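Local coordinates for extracellular solute-binding protein, family 1 (PDB 6G7N) that binds ferric iron and probably delivers it, as a periplasmic-type solute-binding protein, to an ABC transporter for iron uptake, at residues Leu63-Glu68 with Ser138-Gln143; Ser78-Lys83 with Tyr254-Glu259; Ile132-Ser137 with Lys163-Asn168; Ala179-Val184 with Asp215-Phe220. One frame throughout, in Å; residues are numbered along the deposited sequence. Where two conformers were deposited one is given.

Contact 1 (Leu63-Glu68 with Ser138-Gln143); sequences LWRAQE and SNIYNQ. With FE (Fe (III) ion), chain E.
Helix 60-68 meets the N-terminal end of the iron-ligand helix 140-167, probably across the cleft between the two lobes, where Arg65 touches Ile140 and Gln143. The contact is small. In one of its two modelled conformers, on which these contacts rest, the Arg65 chain is extended from CG to NE and brings its guanidinium to the other segment. CD1 of Ile140 lies over one face of that group, toward its rim, 3.9 Å from Arg65 NH1. Arg65 NH2 gives a weak, strongly bent bond to Gln143 OE1, 3.2 Å long with an N-H...O angle of 121°. The guanidinium and amide planes are turned 62° apart. A water donates to Gln143 OE1 at 2.9 Å and to Ser138 O at 3.1 Å. It also accepts weakly from Arg65 NH1. The firmer partner of both Arg65 and Gln143 is Asn303. Asn139 caps the helix, its OD1 accepting from Asn142 N at 3.1 Å. In the first turn of the helix, Tyr141 OH binds the ferric ion with Tyr197 and Tyr198. One weak, bent bond is thus the only direct polar link between the segments; the water and Asn303 add indirect ones.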
loop_
_atom_site.group_PDB
_atom_site.type_symbol
_atom_site.label_atom_id
_atom_site.label_comp_id
_atom_site.label_asym_id
_atom_site.label_seq_id
_atom_site.Cartn_x
_atom_site.Cartn_y
_atom_site.Cartn_z
ATOM N N LEU A 63 -4.614 -8.087 -3.431
ATOM C CA LEU A 63 -4.250 -8.778 -4.665
ATOM C C LEU A 63 -4.158 -10.286 -4.430
ATOM O O LEU A 63 -4.592 -11.075 -5.267
ATOM C CB LEU A 63 -2.960 -8.189 -5.232
ATOM C CG LEU A 63 -3.155 -6.773 -5.780
ATOM C CD1 LEU A 63 -1.818 -6.060 -5.930
ATOM C CD2 LEU A 63 -3.892 -6.772 -7.104
ATOM N N TRP A 64 -3.631 -10.669 -3.286
ATOM C CA TRP A 64 -3.591 -12.072 -2.900
ATOM C C TRP A 64 -5.039 -12.707 -2.790
ATOM O O TRP A 64 -5.318 -13.810 -3.253
ATOM C CB TRP A 64 -2.831 -12.259 -1.590
ATOM C CG TRP A 64 -2.760 -13.684 -1.129
ATOM C CD1 TRP A 64 -3.658 -14.322 -0.317
ATOM C CD2 TRP A 64 -1.738 -14.634 -1.421
ATOM N NE1 TRP A 64 -3.262 -15.599 -0.103
ATOM C CE2 TRP A 64 -2.089 -15.832 -0.763
ATOM C CE3 TRP A 64 -0.560 -14.594 -2.164
ATOM C CZ2 TRP A 64 -1.309 -16.976 -0.839
ATOM C CZ3 TRP A 64 0.230 -15.732 -2.211
ATOM C CH2 TRP A 64 -0.150 -16.895 -1.552
ATOM N N ARG A 65 -5.902 -11.913 -2.163
ATOM C CA ARG A 65 -7.329 -12.364 -2.097
ATOM C C ARG A 65 -7.941 -12.540 -3.497
ATOM O O ARG A 65 -8.669 -13.504 -3.749
ATOM C CB ARG A 65 -8.140 -11.356 -1.292
ATOM C CG ARG A 65 -7.858 -11.371 0.209
ATOM C CD ARG A 65 -8.551 -10.268 1.010
ATOM N NE ARG A 65 -8.244 -10.323 2.453
ATOM C CZ ARG A 65 -8.559 -9.374 3.341
ATOM N NH1 ARG A 65 -9.175 -8.250 2.958
ATOM N NH2 ARG A 65 -8.261 -9.544 4.633
ATOM N N ALA A 66 -7.598 -11.657 -4.430
ATOM C CA ALA A 66 -8.053 -11.804 -5.825
ATOM C C ALA A 66 -7.512 -13.086 -6.431
ATOM O O ALA A 66 -8.232 -13.841 -7.091
ATOM C CB ALA A 66 -7.672 -10.577 -6.644
ATOM N N GLN A 67 -6.223 -13.330 -6.200
ATOM C CA GLN A 67 -5.606 -14.547 -6.711
ATOM C C GLN A 67 -6.295 -15.807 -6.160
ATOM O O GLN A 67 -6.582 -16.748 -6.902
ATOM C CB GLN A 67 -4.096 -14.515 -6.457
ATOM C CG GLN A 67 -3.523 -15.620 -5.677
ATOM C CD GLN A 67 -2.055 -15.471 -5.411
ATOM O OE1 GLN A 67 -1.463 -14.412 -5.464
ATOM N NE2 GLN A 67 -1.458 -16.563 -5.076
ATOM N N GLU A 68 -6.552 -15.793 -4.865
ATOM C CA GLU A 68 -7.232 -16.953 -4.235
ATOM C C GLU A 68 -8.694 -17.149 -4.695
ATOM O O GLU A 68 -9.199 -18.276 -4.715
ATOM C CB GLU A 68 -7.157 -16.862 -2.719
ATOM C CG GLU A 68 -5.735 -16.954 -2.175
ATOM C CD GLU A 68 -5.003 -18.248 -2.501
ATOM O OE1 GLU A 68 -5.364 -19.286 -1.914
ATOM O OE2 GLU A 68 -4.041 -18.222 -3.315
ATOM N N SER A 138 -9.138 -3.982 11.397
ATOM C CA SER A 138 -9.887 -4.258 10.160
ATOM C C SER A 138 -9.155 -3.771 8.914
ATOM O O SER A 138 -9.533 -4.171 7.801
ATOM C CB SER A 138 -11.281 -3.579 10.223
ATOM O OG SER A 138 -12.023 -4.037 11.326
ATOM N N ASN A 139 -8.202 -2.864 9.094
ATOM C CA ASN A 139 -7.541 -2.230 7.967
ATOM C C ASN A 139 -6.453 -3.129 7.358
ATOM O O ASN A 139 -5.598 -3.662 8.059
ATOM C CB ASN A 139 -6.942 -0.920 8.448
ATOM C CG ASN A 139 -5.995 -0.323 7.436
ATOM O OD1 ASN A 139 -4.773 -0.377 7.603
ATOM N ND2 ASN A 139 -6.541 0.248 6.372
ATOM N N ILE A 140 -6.498 -3.265 6.030
ATOM C CA ILE A 140 -5.566 -4.134 5.317
ATOM C C ILE A 140 -4.106 -3.703 5.472
ATOM O O ILE A 140 -3.235 -4.560 5.507
ATOM C CB ILE A 140 -5.983 -4.269 3.815
ATOM C CG1 ILE A 140 -5.221 -5.396 3.111
ATOM C CG2 ILE A 140 -5.745 -2.966 3.052
ATOM C CD1 ILE A 140 -5.596 -6.783 3.540
ATOM N N TYR A 141 -3.833 -2.394 5.566
ATOM C CA TYR A 141 -2.449 -1.962 5.703
ATOM C C TYR A 141 -1.819 -2.533 6.976
ATOM O O TYR A 141 -0.666 -2.974 6.991
ATOM C CB TYR A 141 -2.301 -0.450 5.710
ATOM C CG TYR A 141 -3.082 0.322 4.665
ATOM C CD1 TYR A 141 -3.224 -0.165 3.359
ATOM C CD2 TYR A 141 -3.636 1.552 4.954
ATOM C CE1 TYR A 141 -3.928 0.548 2.408
ATOM C CE2 TYR A 141 -4.331 2.296 3.996
ATOM C CZ TYR A 141 -4.463 1.807 2.716
ATOM O OH TYR A 141 -5.168 2.506 1.785
ATOM N N ASN A 142 -2.592 -2.472 8.064
ATOM C CA ASN A 142 -2.149 -3.013 9.334
ATOM C C ASN A 142 -2.035 -4.537 9.284
ATOM O O ASN A 142 -1.091 -5.106 9.839
ATOM C CB ASN A 142 -3.145 -2.641 10.436
ATOM C CG ASN A 142 -3.021 -1.212 10.894
ATOM O OD1 ASN A 142 -1.988 -0.555 10.691
ATOM N ND2 ASN A 142 -4.068 -0.720 11.591
ATOM N N GLN A 143 -3.010 -5.199 8.673
ATOM C CA GLN A 143 -2.943 -6.646 8.540
ATOM C C GLN A 143 -1.659 -7.055 7.796
ATOM O O GLN A 143 -0.967 -7.993 8.194
ATOM C CB GLN A 143 -4.181 -7.183 7.841
ATOM C CG GLN A 143 -5.443 -7.022 8.665
ATOM C CD GLN A 143 -6.712 -7.292 7.902
ATOM O OE1 GLN A 143 -6.687 -7.699 6.748
ATOM N NE2 GLN A 143 -7.838 -7.036 8.540
HETATM FE FE FE E . -4.784 4.319 1.168
HETATM O O HOH W 1 -8.688 -6.021 5.431
#

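Contact 2 (Ser78-Lys83 with Tyr254-Glu259); sequences STLNNK and YLVSPE
Val256 packs against three side chains of helix 78-83: Thr79, Leu80 and Lys83. It supplies more than half of the surface buried here. The tight part lies at its CG2. This methyl meets Thr79 CG2 at 3.6 Å and Lys83 CB at 3.9 Å. It sits between the backbone N and the carbonyl carbon of its own residue. Thr79 turns its methyl anti to its N, which places CG2 rather than the hydroxyl against the valine. The two side chains meet at a slant. The other methyl, Val256 CG1, is 4.2 Å from Leu80 CD2, and these side chains cross at about a right angle. Leu80 and Val256 are both buried. Leu80 touches Phe96 and Val256 touches Phe98, both on strand 96-108.

The looser side belongs to Lys83. Its CB rests on the valine, but the chain bends at chi2 (-65°) and the amino end leads away from the other segment. The residue is exposed, and only the base of its chain takes part. No hydrogen bond crosses between the segments.

The valine stands where helix 245-255 gives way to helix 258-266. Ser257 fixes this turn: Ser257 OG donates to Tyr254 O at 2.8 Å in the carbonyl plane, and Ser257 N bonds to the same oxygen. This is a tight turn between two consecutive helices, the second N-capped by Ser257 just before a proline, with Val256 of the turn packed onto the short helix 78-83.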
loop_
_atom_site.group_PDB
_atom_site.type_symbol
_atom_site.label_atom_id
_atom_site.label_comp_id
_atom_site.label_asym_id
_atom_site.label_seq_id
_atom_site.Cartn_x
_atom_site.Cartn_y
_atom_site.Cartn_z
ATOM N N SER A 78 8.659 -9.946 -20.458
ATOM C CA SER A 78 10.000 -9.431 -20.199
ATOM C C SER A 78 9.937 -7.998 -19.656
ATOM O O SER A 78 10.703 -7.637 -18.774
ATOM C CB SER A 78 10.836 -9.471 -21.472
ATOM O OG SER A 78 12.090 -8.857 -21.343
ATOM N N THR A 79 9.065 -7.176 -20.242
ATOM C CA THR A 79 8.935 -5.810 -19.790
ATOM C C THR A 79 8.486 -5.718 -18.323
ATOM O O THR A 79 9.092 -5.017 -17.515
ATOM C CB THR A 79 7.987 -5.036 -20.720
ATOM O OG1 THR A 79 8.601 -4.967 -22.009
ATOM C CG2 THR A 79 7.677 -3.659 -20.240
ATOM N N LEU A 80 7.431 -6.439 -17.968
ATOM C CA LEU A 80 6.973 -6.393 -16.578
ATOM C C LEU A 80 8.041 -6.925 -15.624
ATOM O O LEU A 80 8.286 -6.342 -14.567
ATOM C CB LEU A 80 5.684 -7.184 -16.372
ATOM C CG LEU A 80 4.455 -6.686 -17.126
ATOM C CD1 LEU A 80 3.248 -7.541 -16.817
ATOM C CD2 LEU A 80 4.146 -5.239 -16.843
ATOM N N ASN A 81 8.665 -8.049 -15.979
ATOM C CA ASN A 81 9.576 -8.653 -15.049
ATOM C C ASN A 81 10.850 -7.851 -14.887
ATOM O O ASN A 81 11.415 -7.765 -13.791
ATOM C CB ASN A 81 9.879 -10.089 -15.404
ATOM C CG ASN A 81 8.682 -11.007 -15.313
ATOM O OD1 ASN A 81 7.682 -10.723 -14.642
ATOM N ND2 ASN A 81 8.782 -12.137 -16.007
ATOM N N ASN A 82 11.357 -7.301 -15.987
ATOM C CA ASN A 82 12.576 -6.513 -15.893
ATOM C C ASN A 82 12.344 -5.176 -15.153
ATOM O O ASN A 82 13.186 -4.763 -14.361
ATOM C CB ASN A 82 13.178 -6.258 -17.279
ATOM C CG ASN A 82 14.477 -5.497 -17.168
ATOM O OD1 ASN A 82 15.378 -5.870 -16.403
ATOM N ND2 ASN A 82 14.527 -4.323 -17.865
ATOM N N LYS A 83 11.240 -4.517 -15.450
ATOM C CA LYS A 83 11.003 -3.195 -14.904
ATOM C C LYS A 83 10.418 -3.187 -13.489
ATOM O O LYS A 83 10.617 -2.204 -12.770
ATOM C CB LYS A 83 10.101 -2.373 -15.842
ATOM C CG LYS A 83 10.743 -2.089 -17.203
ATOM C CD LYS A 83 11.971 -1.199 -17.116
ATOM C CE LYS A 83 12.524 -0.873 -18.480
ATOM N NZ LYS A 83 13.697 0.033 -18.400
ATOM N N TYR A 254 2.331 -0.767 -20.568
ATOM C CA TYR A 254 2.343 0.685 -20.637
ATOM C C TYR A 254 2.546 1.318 -19.261
ATOM O O TYR A 254 3.263 2.315 -19.125
ATOM C CB TYR A 254 1.043 1.164 -21.302
ATOM C CG TYR A 254 0.835 2.635 -21.114
ATOM C CD1 TYR A 254 1.594 3.581 -21.791
ATOM C CD2 TYR A 254 -0.071 3.099 -20.150
ATOM C CE1 TYR A 254 1.425 4.943 -21.529
ATOM C CE2 TYR A 254 -0.225 4.425 -19.889
ATOM C CZ TYR A 254 0.521 5.344 -20.560
ATOM O OH TYR A 254 0.396 6.681 -20.227
ATOM N N LEU A 255 1.949 0.725 -18.223
ATOM C CA LEU A 255 2.055 1.288 -16.880
ATOM C C LEU A 255 3.465 1.347 -16.322
ATOM O O LEU A 255 3.701 2.135 -15.393
ATOM C CB LEU A 255 1.147 0.556 -15.900
ATOM C CG LEU A 255 -0.362 0.759 -16.088
ATOM C CD1 LEU A 255 -1.091 -0.112 -15.074
ATOM C CD2 LEU A 255 -0.764 2.199 -15.928
ATOM N N VAL A 256 4.397 0.535 -16.841
ATOM C CA VAL A 256 5.780 0.607 -16.372
ATOM C C VAL A 256 6.634 1.584 -17.163
ATOM O O VAL A 256 7.806 1.768 -16.833
ATOM C CB VAL A 256 6.466 -0.762 -16.239
ATOM C CG1 VAL A 256 5.649 -1.675 -15.333
ATOM C CG2 VAL A 256 6.725 -1.428 -17.577
ATOM N N SER A 257 6.074 2.209 -18.202
ATOM C CA SER A 257 6.824 3.221 -18.926
ATOM C C SER A 257 7.143 4.411 -17.999
ATOM O O SER A 257 6.386 4.702 -17.072
ATOM C CB SER A 257 6.064 3.690 -20.166
ATOM O OG SER A 257 4.893 4.431 -19.829
ATOM N N PRO A 258 8.218 5.166 -18.281
ATOM C CA PRO A 258 8.527 6.286 -17.381
ATOM C C PRO A 258 7.413 7.313 -17.263
ATOM O O PRO A 258 7.143 7.804 -16.174
ATOM C CB PRO A 258 9.809 6.853 -17.968
ATOM C CG PRO A 258 10.461 5.635 -18.570
ATOM C CD PRO A 258 9.329 4.877 -19.198
ATOM N N GLU A 259 6.796 7.616 -18.397
ATOM C CA GLU A 259 5.721 8.627 -18.338
ATOM C C GLU A 259 4.486 8.168 -17.498
ATOM O O GLU A 259 3.921 8.922 -16.694
ATOM C CB GLU A 259 5.341 9.007 -19.775
#

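Contact 3 (Ile132-Ser137 with Lys163-Asn168); sequences IVIRSS and KGFVRN
Ile132, on the short strand 132-133, packs against Phe165 and Asn168 at the end of helix 140-167. Its side chain can be followed outward. CB lies 3.6 Å from Asn168 O. The branch CG2, anti to the backbone N, goes to the ring and meets Phe165 CE1 at 4.0 Å. CG1 takes the other direction and passes beside Asn168 O and CB. At the tip, CD1 is 3.7 Å from Asn168 CB and 3.9 Å from Phe165 CE1. It approaches the ring obliquely, and the two side chains cross at about a right angle.

Ile134 meets the same ring at another point. Its CD1 lies at the edge, in the ring plane, 3.8 Å from Phe165 CZ. The phenyl group reaches both isoleucines because chi1 of Phe165 is -176°, which swings the ring away from its own backbone N.

The backbones are joined as well. Ile132 N donates to Asn168 O over 3.2 Å, with an N-H...O angle of 157°. The Asn168 amide points to other partners, and its ND2 donates to the carbonyls of Leu123 and Gln125. With an alanine at Ile132, CG1, CG2 and CD1 would be gone, and Phe165 CE1 and Asn168 CB would probably lose the apolar partner they share.

Further aromatic partners hold Phe165: its ring stacks with Trp161 and meets Phe169 edge-to-face. Strand 132-133 runs parallel to strand 191-195, whose Leu193 touches both Ile134 and Phe165. The end of helix 140-167 is thus packed against strand 132-133 and the residues that follow it through Ile132 and Ile134, while helix 177-186 touches Val133.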
loop_
_atom_site.group_PDB
_atom_site.type_symbol
_atom_site.label_atom_id
_atom_site.label_comp_id
_atom_site.label_asym_id
_atom_site.label_seq_id
_atom_site.Cartn_x
_atom_site.Cartn_y
_atom_site.Cartn_z
ATOM N N ILE A 132 1.077 5.847 21.526
ATOM C CA ILE A 132 0.941 5.384 20.128
ATOM C C ILE A 132 -0.500 5.501 19.676
ATOM O O ILE A 132 -1.425 5.085 20.380
ATOM C CB ILE A 132 1.400 3.927 19.976
ATOM C CG1 ILE A 132 2.834 3.793 20.446
ATOM C CG2 ILE A 132 1.247 3.455 18.528
ATOM C CD1 ILE A 132 3.493 2.458 20.215
ATOM N N VAL A 133 -0.710 6.042 18.468
ATOM C CA VAL A 133 -2.021 5.997 17.814
ATOM C C VAL A 133 -1.909 5.185 16.504
ATOM O O VAL A 133 -0.965 5.332 15.720
ATOM C CB VAL A 133 -2.624 7.396 17.580
ATOM C CG1 VAL A 133 -3.049 8.041 18.901
ATOM C CG2 VAL A 133 -1.708 8.304 16.811
ATOM N N ILE A 134 -2.911 4.348 16.276
ATOM C CA ILE A 134 -2.987 3.543 15.064
ATOM C C ILE A 134 -4.462 3.165 14.859
ATOM O O ILE A 134 -5.234 3.048 15.813
ATOM C CB ILE A 134 -2.069 2.295 15.141
ATOM C CG1 ILE A 134 -1.943 1.584 13.778
ATOM C CG2 ILE A 134 -2.555 1.312 16.200
ATOM C CD1 ILE A 134 -0.823 0.557 13.734
ATOM N N ARG A 135 -4.839 2.965 13.597
ATOM C CA ARG A 135 -6.213 2.586 13.262
ATOM C C ARG A 135 -6.489 1.116 13.565
ATOM O O ARG A 135 -5.601 0.356 14.002
ATOM C CB ARG A 135 -6.500 2.924 11.803
ATOM C CG ARG A 135 -5.850 2.003 10.803
ATOM C CD ARG A 135 -5.935 2.539 9.420
ATOM N NE ARG A 135 -7.278 2.608 8.883
ATOM C CZ ARG A 135 -7.550 3.107 7.672
ATOM N NH1 ARG A 135 -6.567 3.599 6.910
ATOM N NH2 ARG A 135 -8.798 3.134 7.240
ATOM N N SER A 136 -7.734 0.723 13.328
ATOM C CA SER A 136 -8.225 -0.600 13.719
ATOM C C SER A 136 -7.547 -1.753 12.988
ATOM O O SER A 136 -6.897 -1.604 11.955
ATOM C CB SER A 136 -9.707 -0.691 13.501
ATOM O OG SER A 136 -9.985 -1.033 12.173
ATOM N N SER A 137 -7.776 -2.944 13.530
ATOM C CA SER A 137 -7.271 -4.172 12.952
ATOM C C SER A 137 -8.031 -4.636 11.730
ATOM O O SER A 137 -7.584 -5.566 11.069
ATOM C CB SER A 137 -7.257 -5.282 14.001
ATOM O OG SER A 137 -8.592 -5.519 14.384
ATOM N N LYS A 163 1.423 -7.773 21.905
ATOM C CA LYS A 163 0.944 -7.533 23.278
ATOM C C LYS A 163 1.530 -6.225 23.926
ATOM O O LYS A 163 0.925 -5.431 24.695
ATOM C CB LYS A 163 1.255 -8.764 24.130
ATOM C CG LYS A 163 0.606 -8.779 25.499
ATOM C CD LYS A 163 0.280 -10.204 25.925
ATOM C CE LYS A 163 -0.584 -10.206 27.171
ATOM N NZ LYS A 163 -1.759 -9.318 27.020
ATOM N N GLY A 164 2.794 -5.989 23.614
ATOM C CA GLY A 164 3.426 -4.749 24.088
ATOM C C GLY A 164 2.982 -3.544 23.282
ATOM O O GLY A 164 2.761 -2.474 23.831
ATOM N N PHE A 165 2.858 -3.715 21.960
ATOM C CA PHE A 165 2.405 -2.638 21.089
ATOM C C PHE A 165 1.017 -2.149 21.464
ATOM O O PHE A 165 0.775 -0.953 21.645
ATOM C CB PHE A 165 2.484 -3.144 19.639
ATOM C CG PHE A 165 2.136 -2.124 18.600
ATOM C CD1 PHE A 165 2.934 -1.022 18.419
ATOM C CD2 PHE A 165 1.042 -2.277 17.792
ATOM C CE1 PHE A 165 2.653 -0.102 17.428
ATOM C CE2 PHE A 165 0.754 -1.348 16.790
ATOM C CZ PHE A 165 1.574 -0.263 16.613
ATOM N N VAL A 166 0.079 -3.081 21.591
ATOM C CA VAL A 166 -1.294 -2.738 21.952
ATOM C C VAL A 166 -1.358 -2.070 23.335
ATOM O O VAL A 166 -2.123 -1.109 23.547
ATOM C CB VAL A 166 -2.203 -3.956 21.854
ATOM C CG1 VAL A 166 -3.578 -3.701 22.438
ATOM C CG2 VAL A 166 -2.325 -4.418 20.413
ATOM N N ARG A 167 -0.536 -2.545 24.273
ATOM C CA ARG A 167 -0.440 -1.934 25.599
ATOM C C ARG A 167 -0.051 -0.463 25.539
ATOM O O ARG A 167 -0.358 0.284 26.463
ATOM C CB ARG A 167 0.565 -2.725 26.457
ATOM C CG ARG A 167 1.048 -2.059 27.745
ATOM C CD ARG A 167 1.960 -3.005 28.524
ATOM N NE ARG A 167 2.275 -2.555 29.872
ATOM C CZ ARG A 167 3.328 -1.806 30.171
ATOM N NH1 ARG A 167 4.182 -1.426 29.229
ATOM N NH2 ARG A 167 3.539 -1.455 31.422
ATOM N N ASN A 168 0.626 -0.062 24.462
ATOM C CA ASN A 168 1.104 1.294 24.290
ATOM C C ASN A 168 0.112 2.234 23.586
ATOM O O ASN A 168 0.427 3.415 23.426
ATOM C CB ASN A 168 2.426 1.280 23.536
ATOM C CG ASN A 168 3.563 0.739 24.374
ATOM O OD1 ASN A 168 3.475 0.730 25.594
ATOM N ND2 ASN A 168 4.650 0.333 23.716
#

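Contact 4 (Ala179-Val184 with Asp215-Phe220); sequences AQIKAV and DKVGMF
Val217, at the start of strand 217-220, faces Ile181 and Val184 of helix 177-186. The two helix residues are three positions apart, close to one turn, and both present methyl groups to the valine. Val217 crosses each of them at about a right angle. Its side chain points toward the helix and both of its methyls are used. CG2, anti to the carbonyl carbon, takes most of the contact. It is 4.1 Å from Ile181 CG2 and 4.2 Å from Val184 CG1, and so reaches both helix residues. The other methyl, Val217 CG1, is 4.2 Å from Ile181 CG2, which therefore touches both branches of the valine.

On the helix, two torsions set up this meeting. CG1 of Val184 stands anti to the backbone N (chi1 170°). In Ile181 it is the CG2 methyl that takes the matching place, and the longer CG1 branch leaves in another direction. Val217 CG2 also lies 3.8 Å from Ile181 O. No hydrogen bond crosses the contact. All three residues are buried. Their side chains meet through methyl groups alone, with one methyl also resting on a helix carbonyl.

Met106 of strand 96-108 touches both Ile181 and Val217 and extends the cluster. Ile181 also touches Leu202 and Tyr198, the second of these an iron ligand. Strand 217-220 pairs antiparallel with strand 96-108 through backbone bonds. A helix lying on a sheet by branched aliphatic side chains is characteristic of the alpha/beta lobes of periplasmic solute-binding proteins.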
loop_
_atom_site.group_PDB
_atom_site.type_symbol
_atom_site.label_atom_id
_atom_site.label_comp_id
_atom_site.label_asym_id
_atom_site.label_seq_id
_atom_site.Cartn_x
_atom_site.Cartn_y
_atom_site.Cartn_z
ATOM N N ALA A 179 -6.416 10.430 10.155
ATOM C CA ALA A 179 -6.822 10.732 11.528
ATOM C C ALA A 179 -5.691 10.462 12.508
ATOM O O ALA A 179 -5.554 11.188 13.499
ATOM C CB ALA A 179 -8.068 9.962 11.912
ATOM N N GLN A 180 -4.859 9.445 12.240
ATOM C CA GLN A 180 -3.735 9.183 13.151
ATOM C C GLN A 180 -2.706 10.312 13.050
ATOM O O GLN A 180 -2.161 10.754 14.053
ATOM C CB GLN A 180 -3.092 7.824 12.880
ATOM C CG GLN A 180 -4.054 6.666 12.739
ATOM C CD GLN A 180 -5.109 6.580 13.799
ATOM O OE1 GLN A 180 -4.823 6.670 14.993
ATOM N NE2 GLN A 180 -6.355 6.412 13.360
ATOM N N ILE A 181 -2.439 10.769 11.825
ATOM C CA ILE A 181 -1.513 11.872 11.632
ATOM C C ILE A 181 -2.014 13.124 12.374
ATOM O O ILE A 181 -1.227 13.813 13.055
ATOM C CB ILE A 181 -1.297 12.154 10.126
ATOM C CG1 ILE A 181 -0.649 10.934 9.446
ATOM C CG2 ILE A 181 -0.463 13.406 9.924
ATOM C CD1 ILE A 181 -0.596 11.023 7.938
ATOM N N LYS A 182 -3.309 13.419 12.236
ATOM C CA LYS A 182 -3.861 14.577 12.920
ATOM C C LYS A 182 -3.758 14.417 14.456
ATOM O O LYS A 182 -3.512 15.397 15.171
ATOM C CB LYS A 182 -5.289 14.822 12.479
ATOM C CG LYS A 182 -5.386 15.305 11.036
ATOM C CD LYS A 182 -6.820 15.491 10.561
ATOM C CE LYS A 182 -6.973 15.955 9.120
ATOM N NZ LYS A 182 -8.423 15.989 8.724
ATOM N N ALA A 183 -3.948 13.203 14.975
ATOM C CA ALA A 183 -3.859 12.935 16.406
ATOM C C ALA A 183 -2.426 13.116 16.898
ATOM O O ALA A 183 -2.203 13.619 18.005
ATOM C CB ALA A 183 -4.397 11.545 16.727
ATOM N N VAL A 184 -1.447 12.716 16.092
ATOM C CA VAL A 184 -0.042 12.947 16.435
ATOM C C VAL A 184 0.272 14.453 16.486
ATOM O O VAL A 184 0.870 14.943 17.446
ATOM C CB VAL A 184 0.886 12.210 15.458
ATOM C CG1 VAL A 184 2.331 12.619 15.630
ATOM C CG2 VAL A 184 0.753 10.696 15.630
ATOM N N ASP A 215 3.275 20.231 8.904
ATOM C CA ASP A 215 4.493 20.835 9.422
ATOM C C ASP A 215 4.874 20.351 10.822
ATOM O O ASP A 215 6.028 20.448 11.187
ATOM C CB ASP A 215 4.316 22.349 9.492
ATOM N N LYS A 216 3.895 19.839 11.569
ATOM C CA LYS A 216 4.087 19.328 12.932
ATOM C C LYS A 216 4.475 17.857 13.025
ATOM O O LYS A 216 4.810 17.386 14.130
ATOM C CB LYS A 216 2.804 19.503 13.743
ATOM C CG LYS A 216 2.511 20.959 14.049
ATOM C CD LYS A 216 1.156 21.145 14.690
ATOM C CE LYS A 216 0.961 22.573 15.182
ATOM N NZ LYS A 216 1.452 22.654 16.576
ATOM N N VAL A 217 4.404 17.131 11.900
ATOM C CA VAL A 217 4.585 15.679 11.889
ATOM C C VAL A 217 5.683 15.284 10.925
ATOM O O VAL A 217 5.670 15.709 9.755
ATOM C CB VAL A 217 3.269 14.984 11.500
ATOM C CG1 VAL A 217 3.436 13.459 11.416
ATOM C CG2 VAL A 217 2.166 15.340 12.483
ATOM N N GLY A 218 6.640 14.505 11.419
ATOM C CA GLY A 218 7.694 13.957 10.598
ATOM C C GLY A 218 7.395 12.520 10.213
ATOM O O GLY A 218 6.524 11.886 10.803
ATOM N N MET A 219 8.151 12.055 9.229
ATOM C CA MET A 219 8.072 10.679 8.732
ATOM C C MET A 219 9.392 9.990 8.956
ATOM O O MET A 219 10.414 10.483 8.500
ATOM C CB MET A 219 7.800 10.713 7.225
ATOM C CG MET A 219 7.952 9.368 6.554
ATOM S SD MET A 219 7.323 9.395 4.872
ATOM C CE MET A 219 5.823 10.284 5.103
ATOM N N PHE A 220 9.361 8.824 9.611
ATOM C CA PHE A 220 10.554 8.037 9.894
ATOM C C PHE A 220 10.404 6.660 9.234
ATOM O O PHE A 220 9.430 5.952 9.485
ATOM C CB PHE A 220 10.744 7.893 11.407
ATOM C CG PHE A 220 12.010 7.207 11.822
ATOM C CD1 PHE A 220 13.190 7.918 11.982
ATOM C CD2 PHE A 220 12.036 5.835 11.997
ATOM C CE1 PHE A 220 14.350 7.287 12.381
ATOM C CE2 PHE A 220 13.203 5.199 12.377
ATOM C CZ PHE A 220 14.356 5.921 12.561
#

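From the N terminus, helix 60-68 opens contact 1, which closes on the start of helix 140-167. Contact 2 opens at helix 78-83 and closes only at the turn between helices 245-255 and 258-266, so the two cross. Contact 3 opens at strand 132-133 before contact 1 closes, crossing it, and ties that strand to the far end of helix 140-167. At the start of this shared helix, Asn142 and Gln143 probably donate to the carbonyls of Ser136 and Ser137. Contact 4 follows in series, joining helix 177-186 to strand 217-220 of the same sheet; Val133 meets Val184 between contacts 3 and 4. The long loop of contact 2 encloses both, on the other side of the chain's centre.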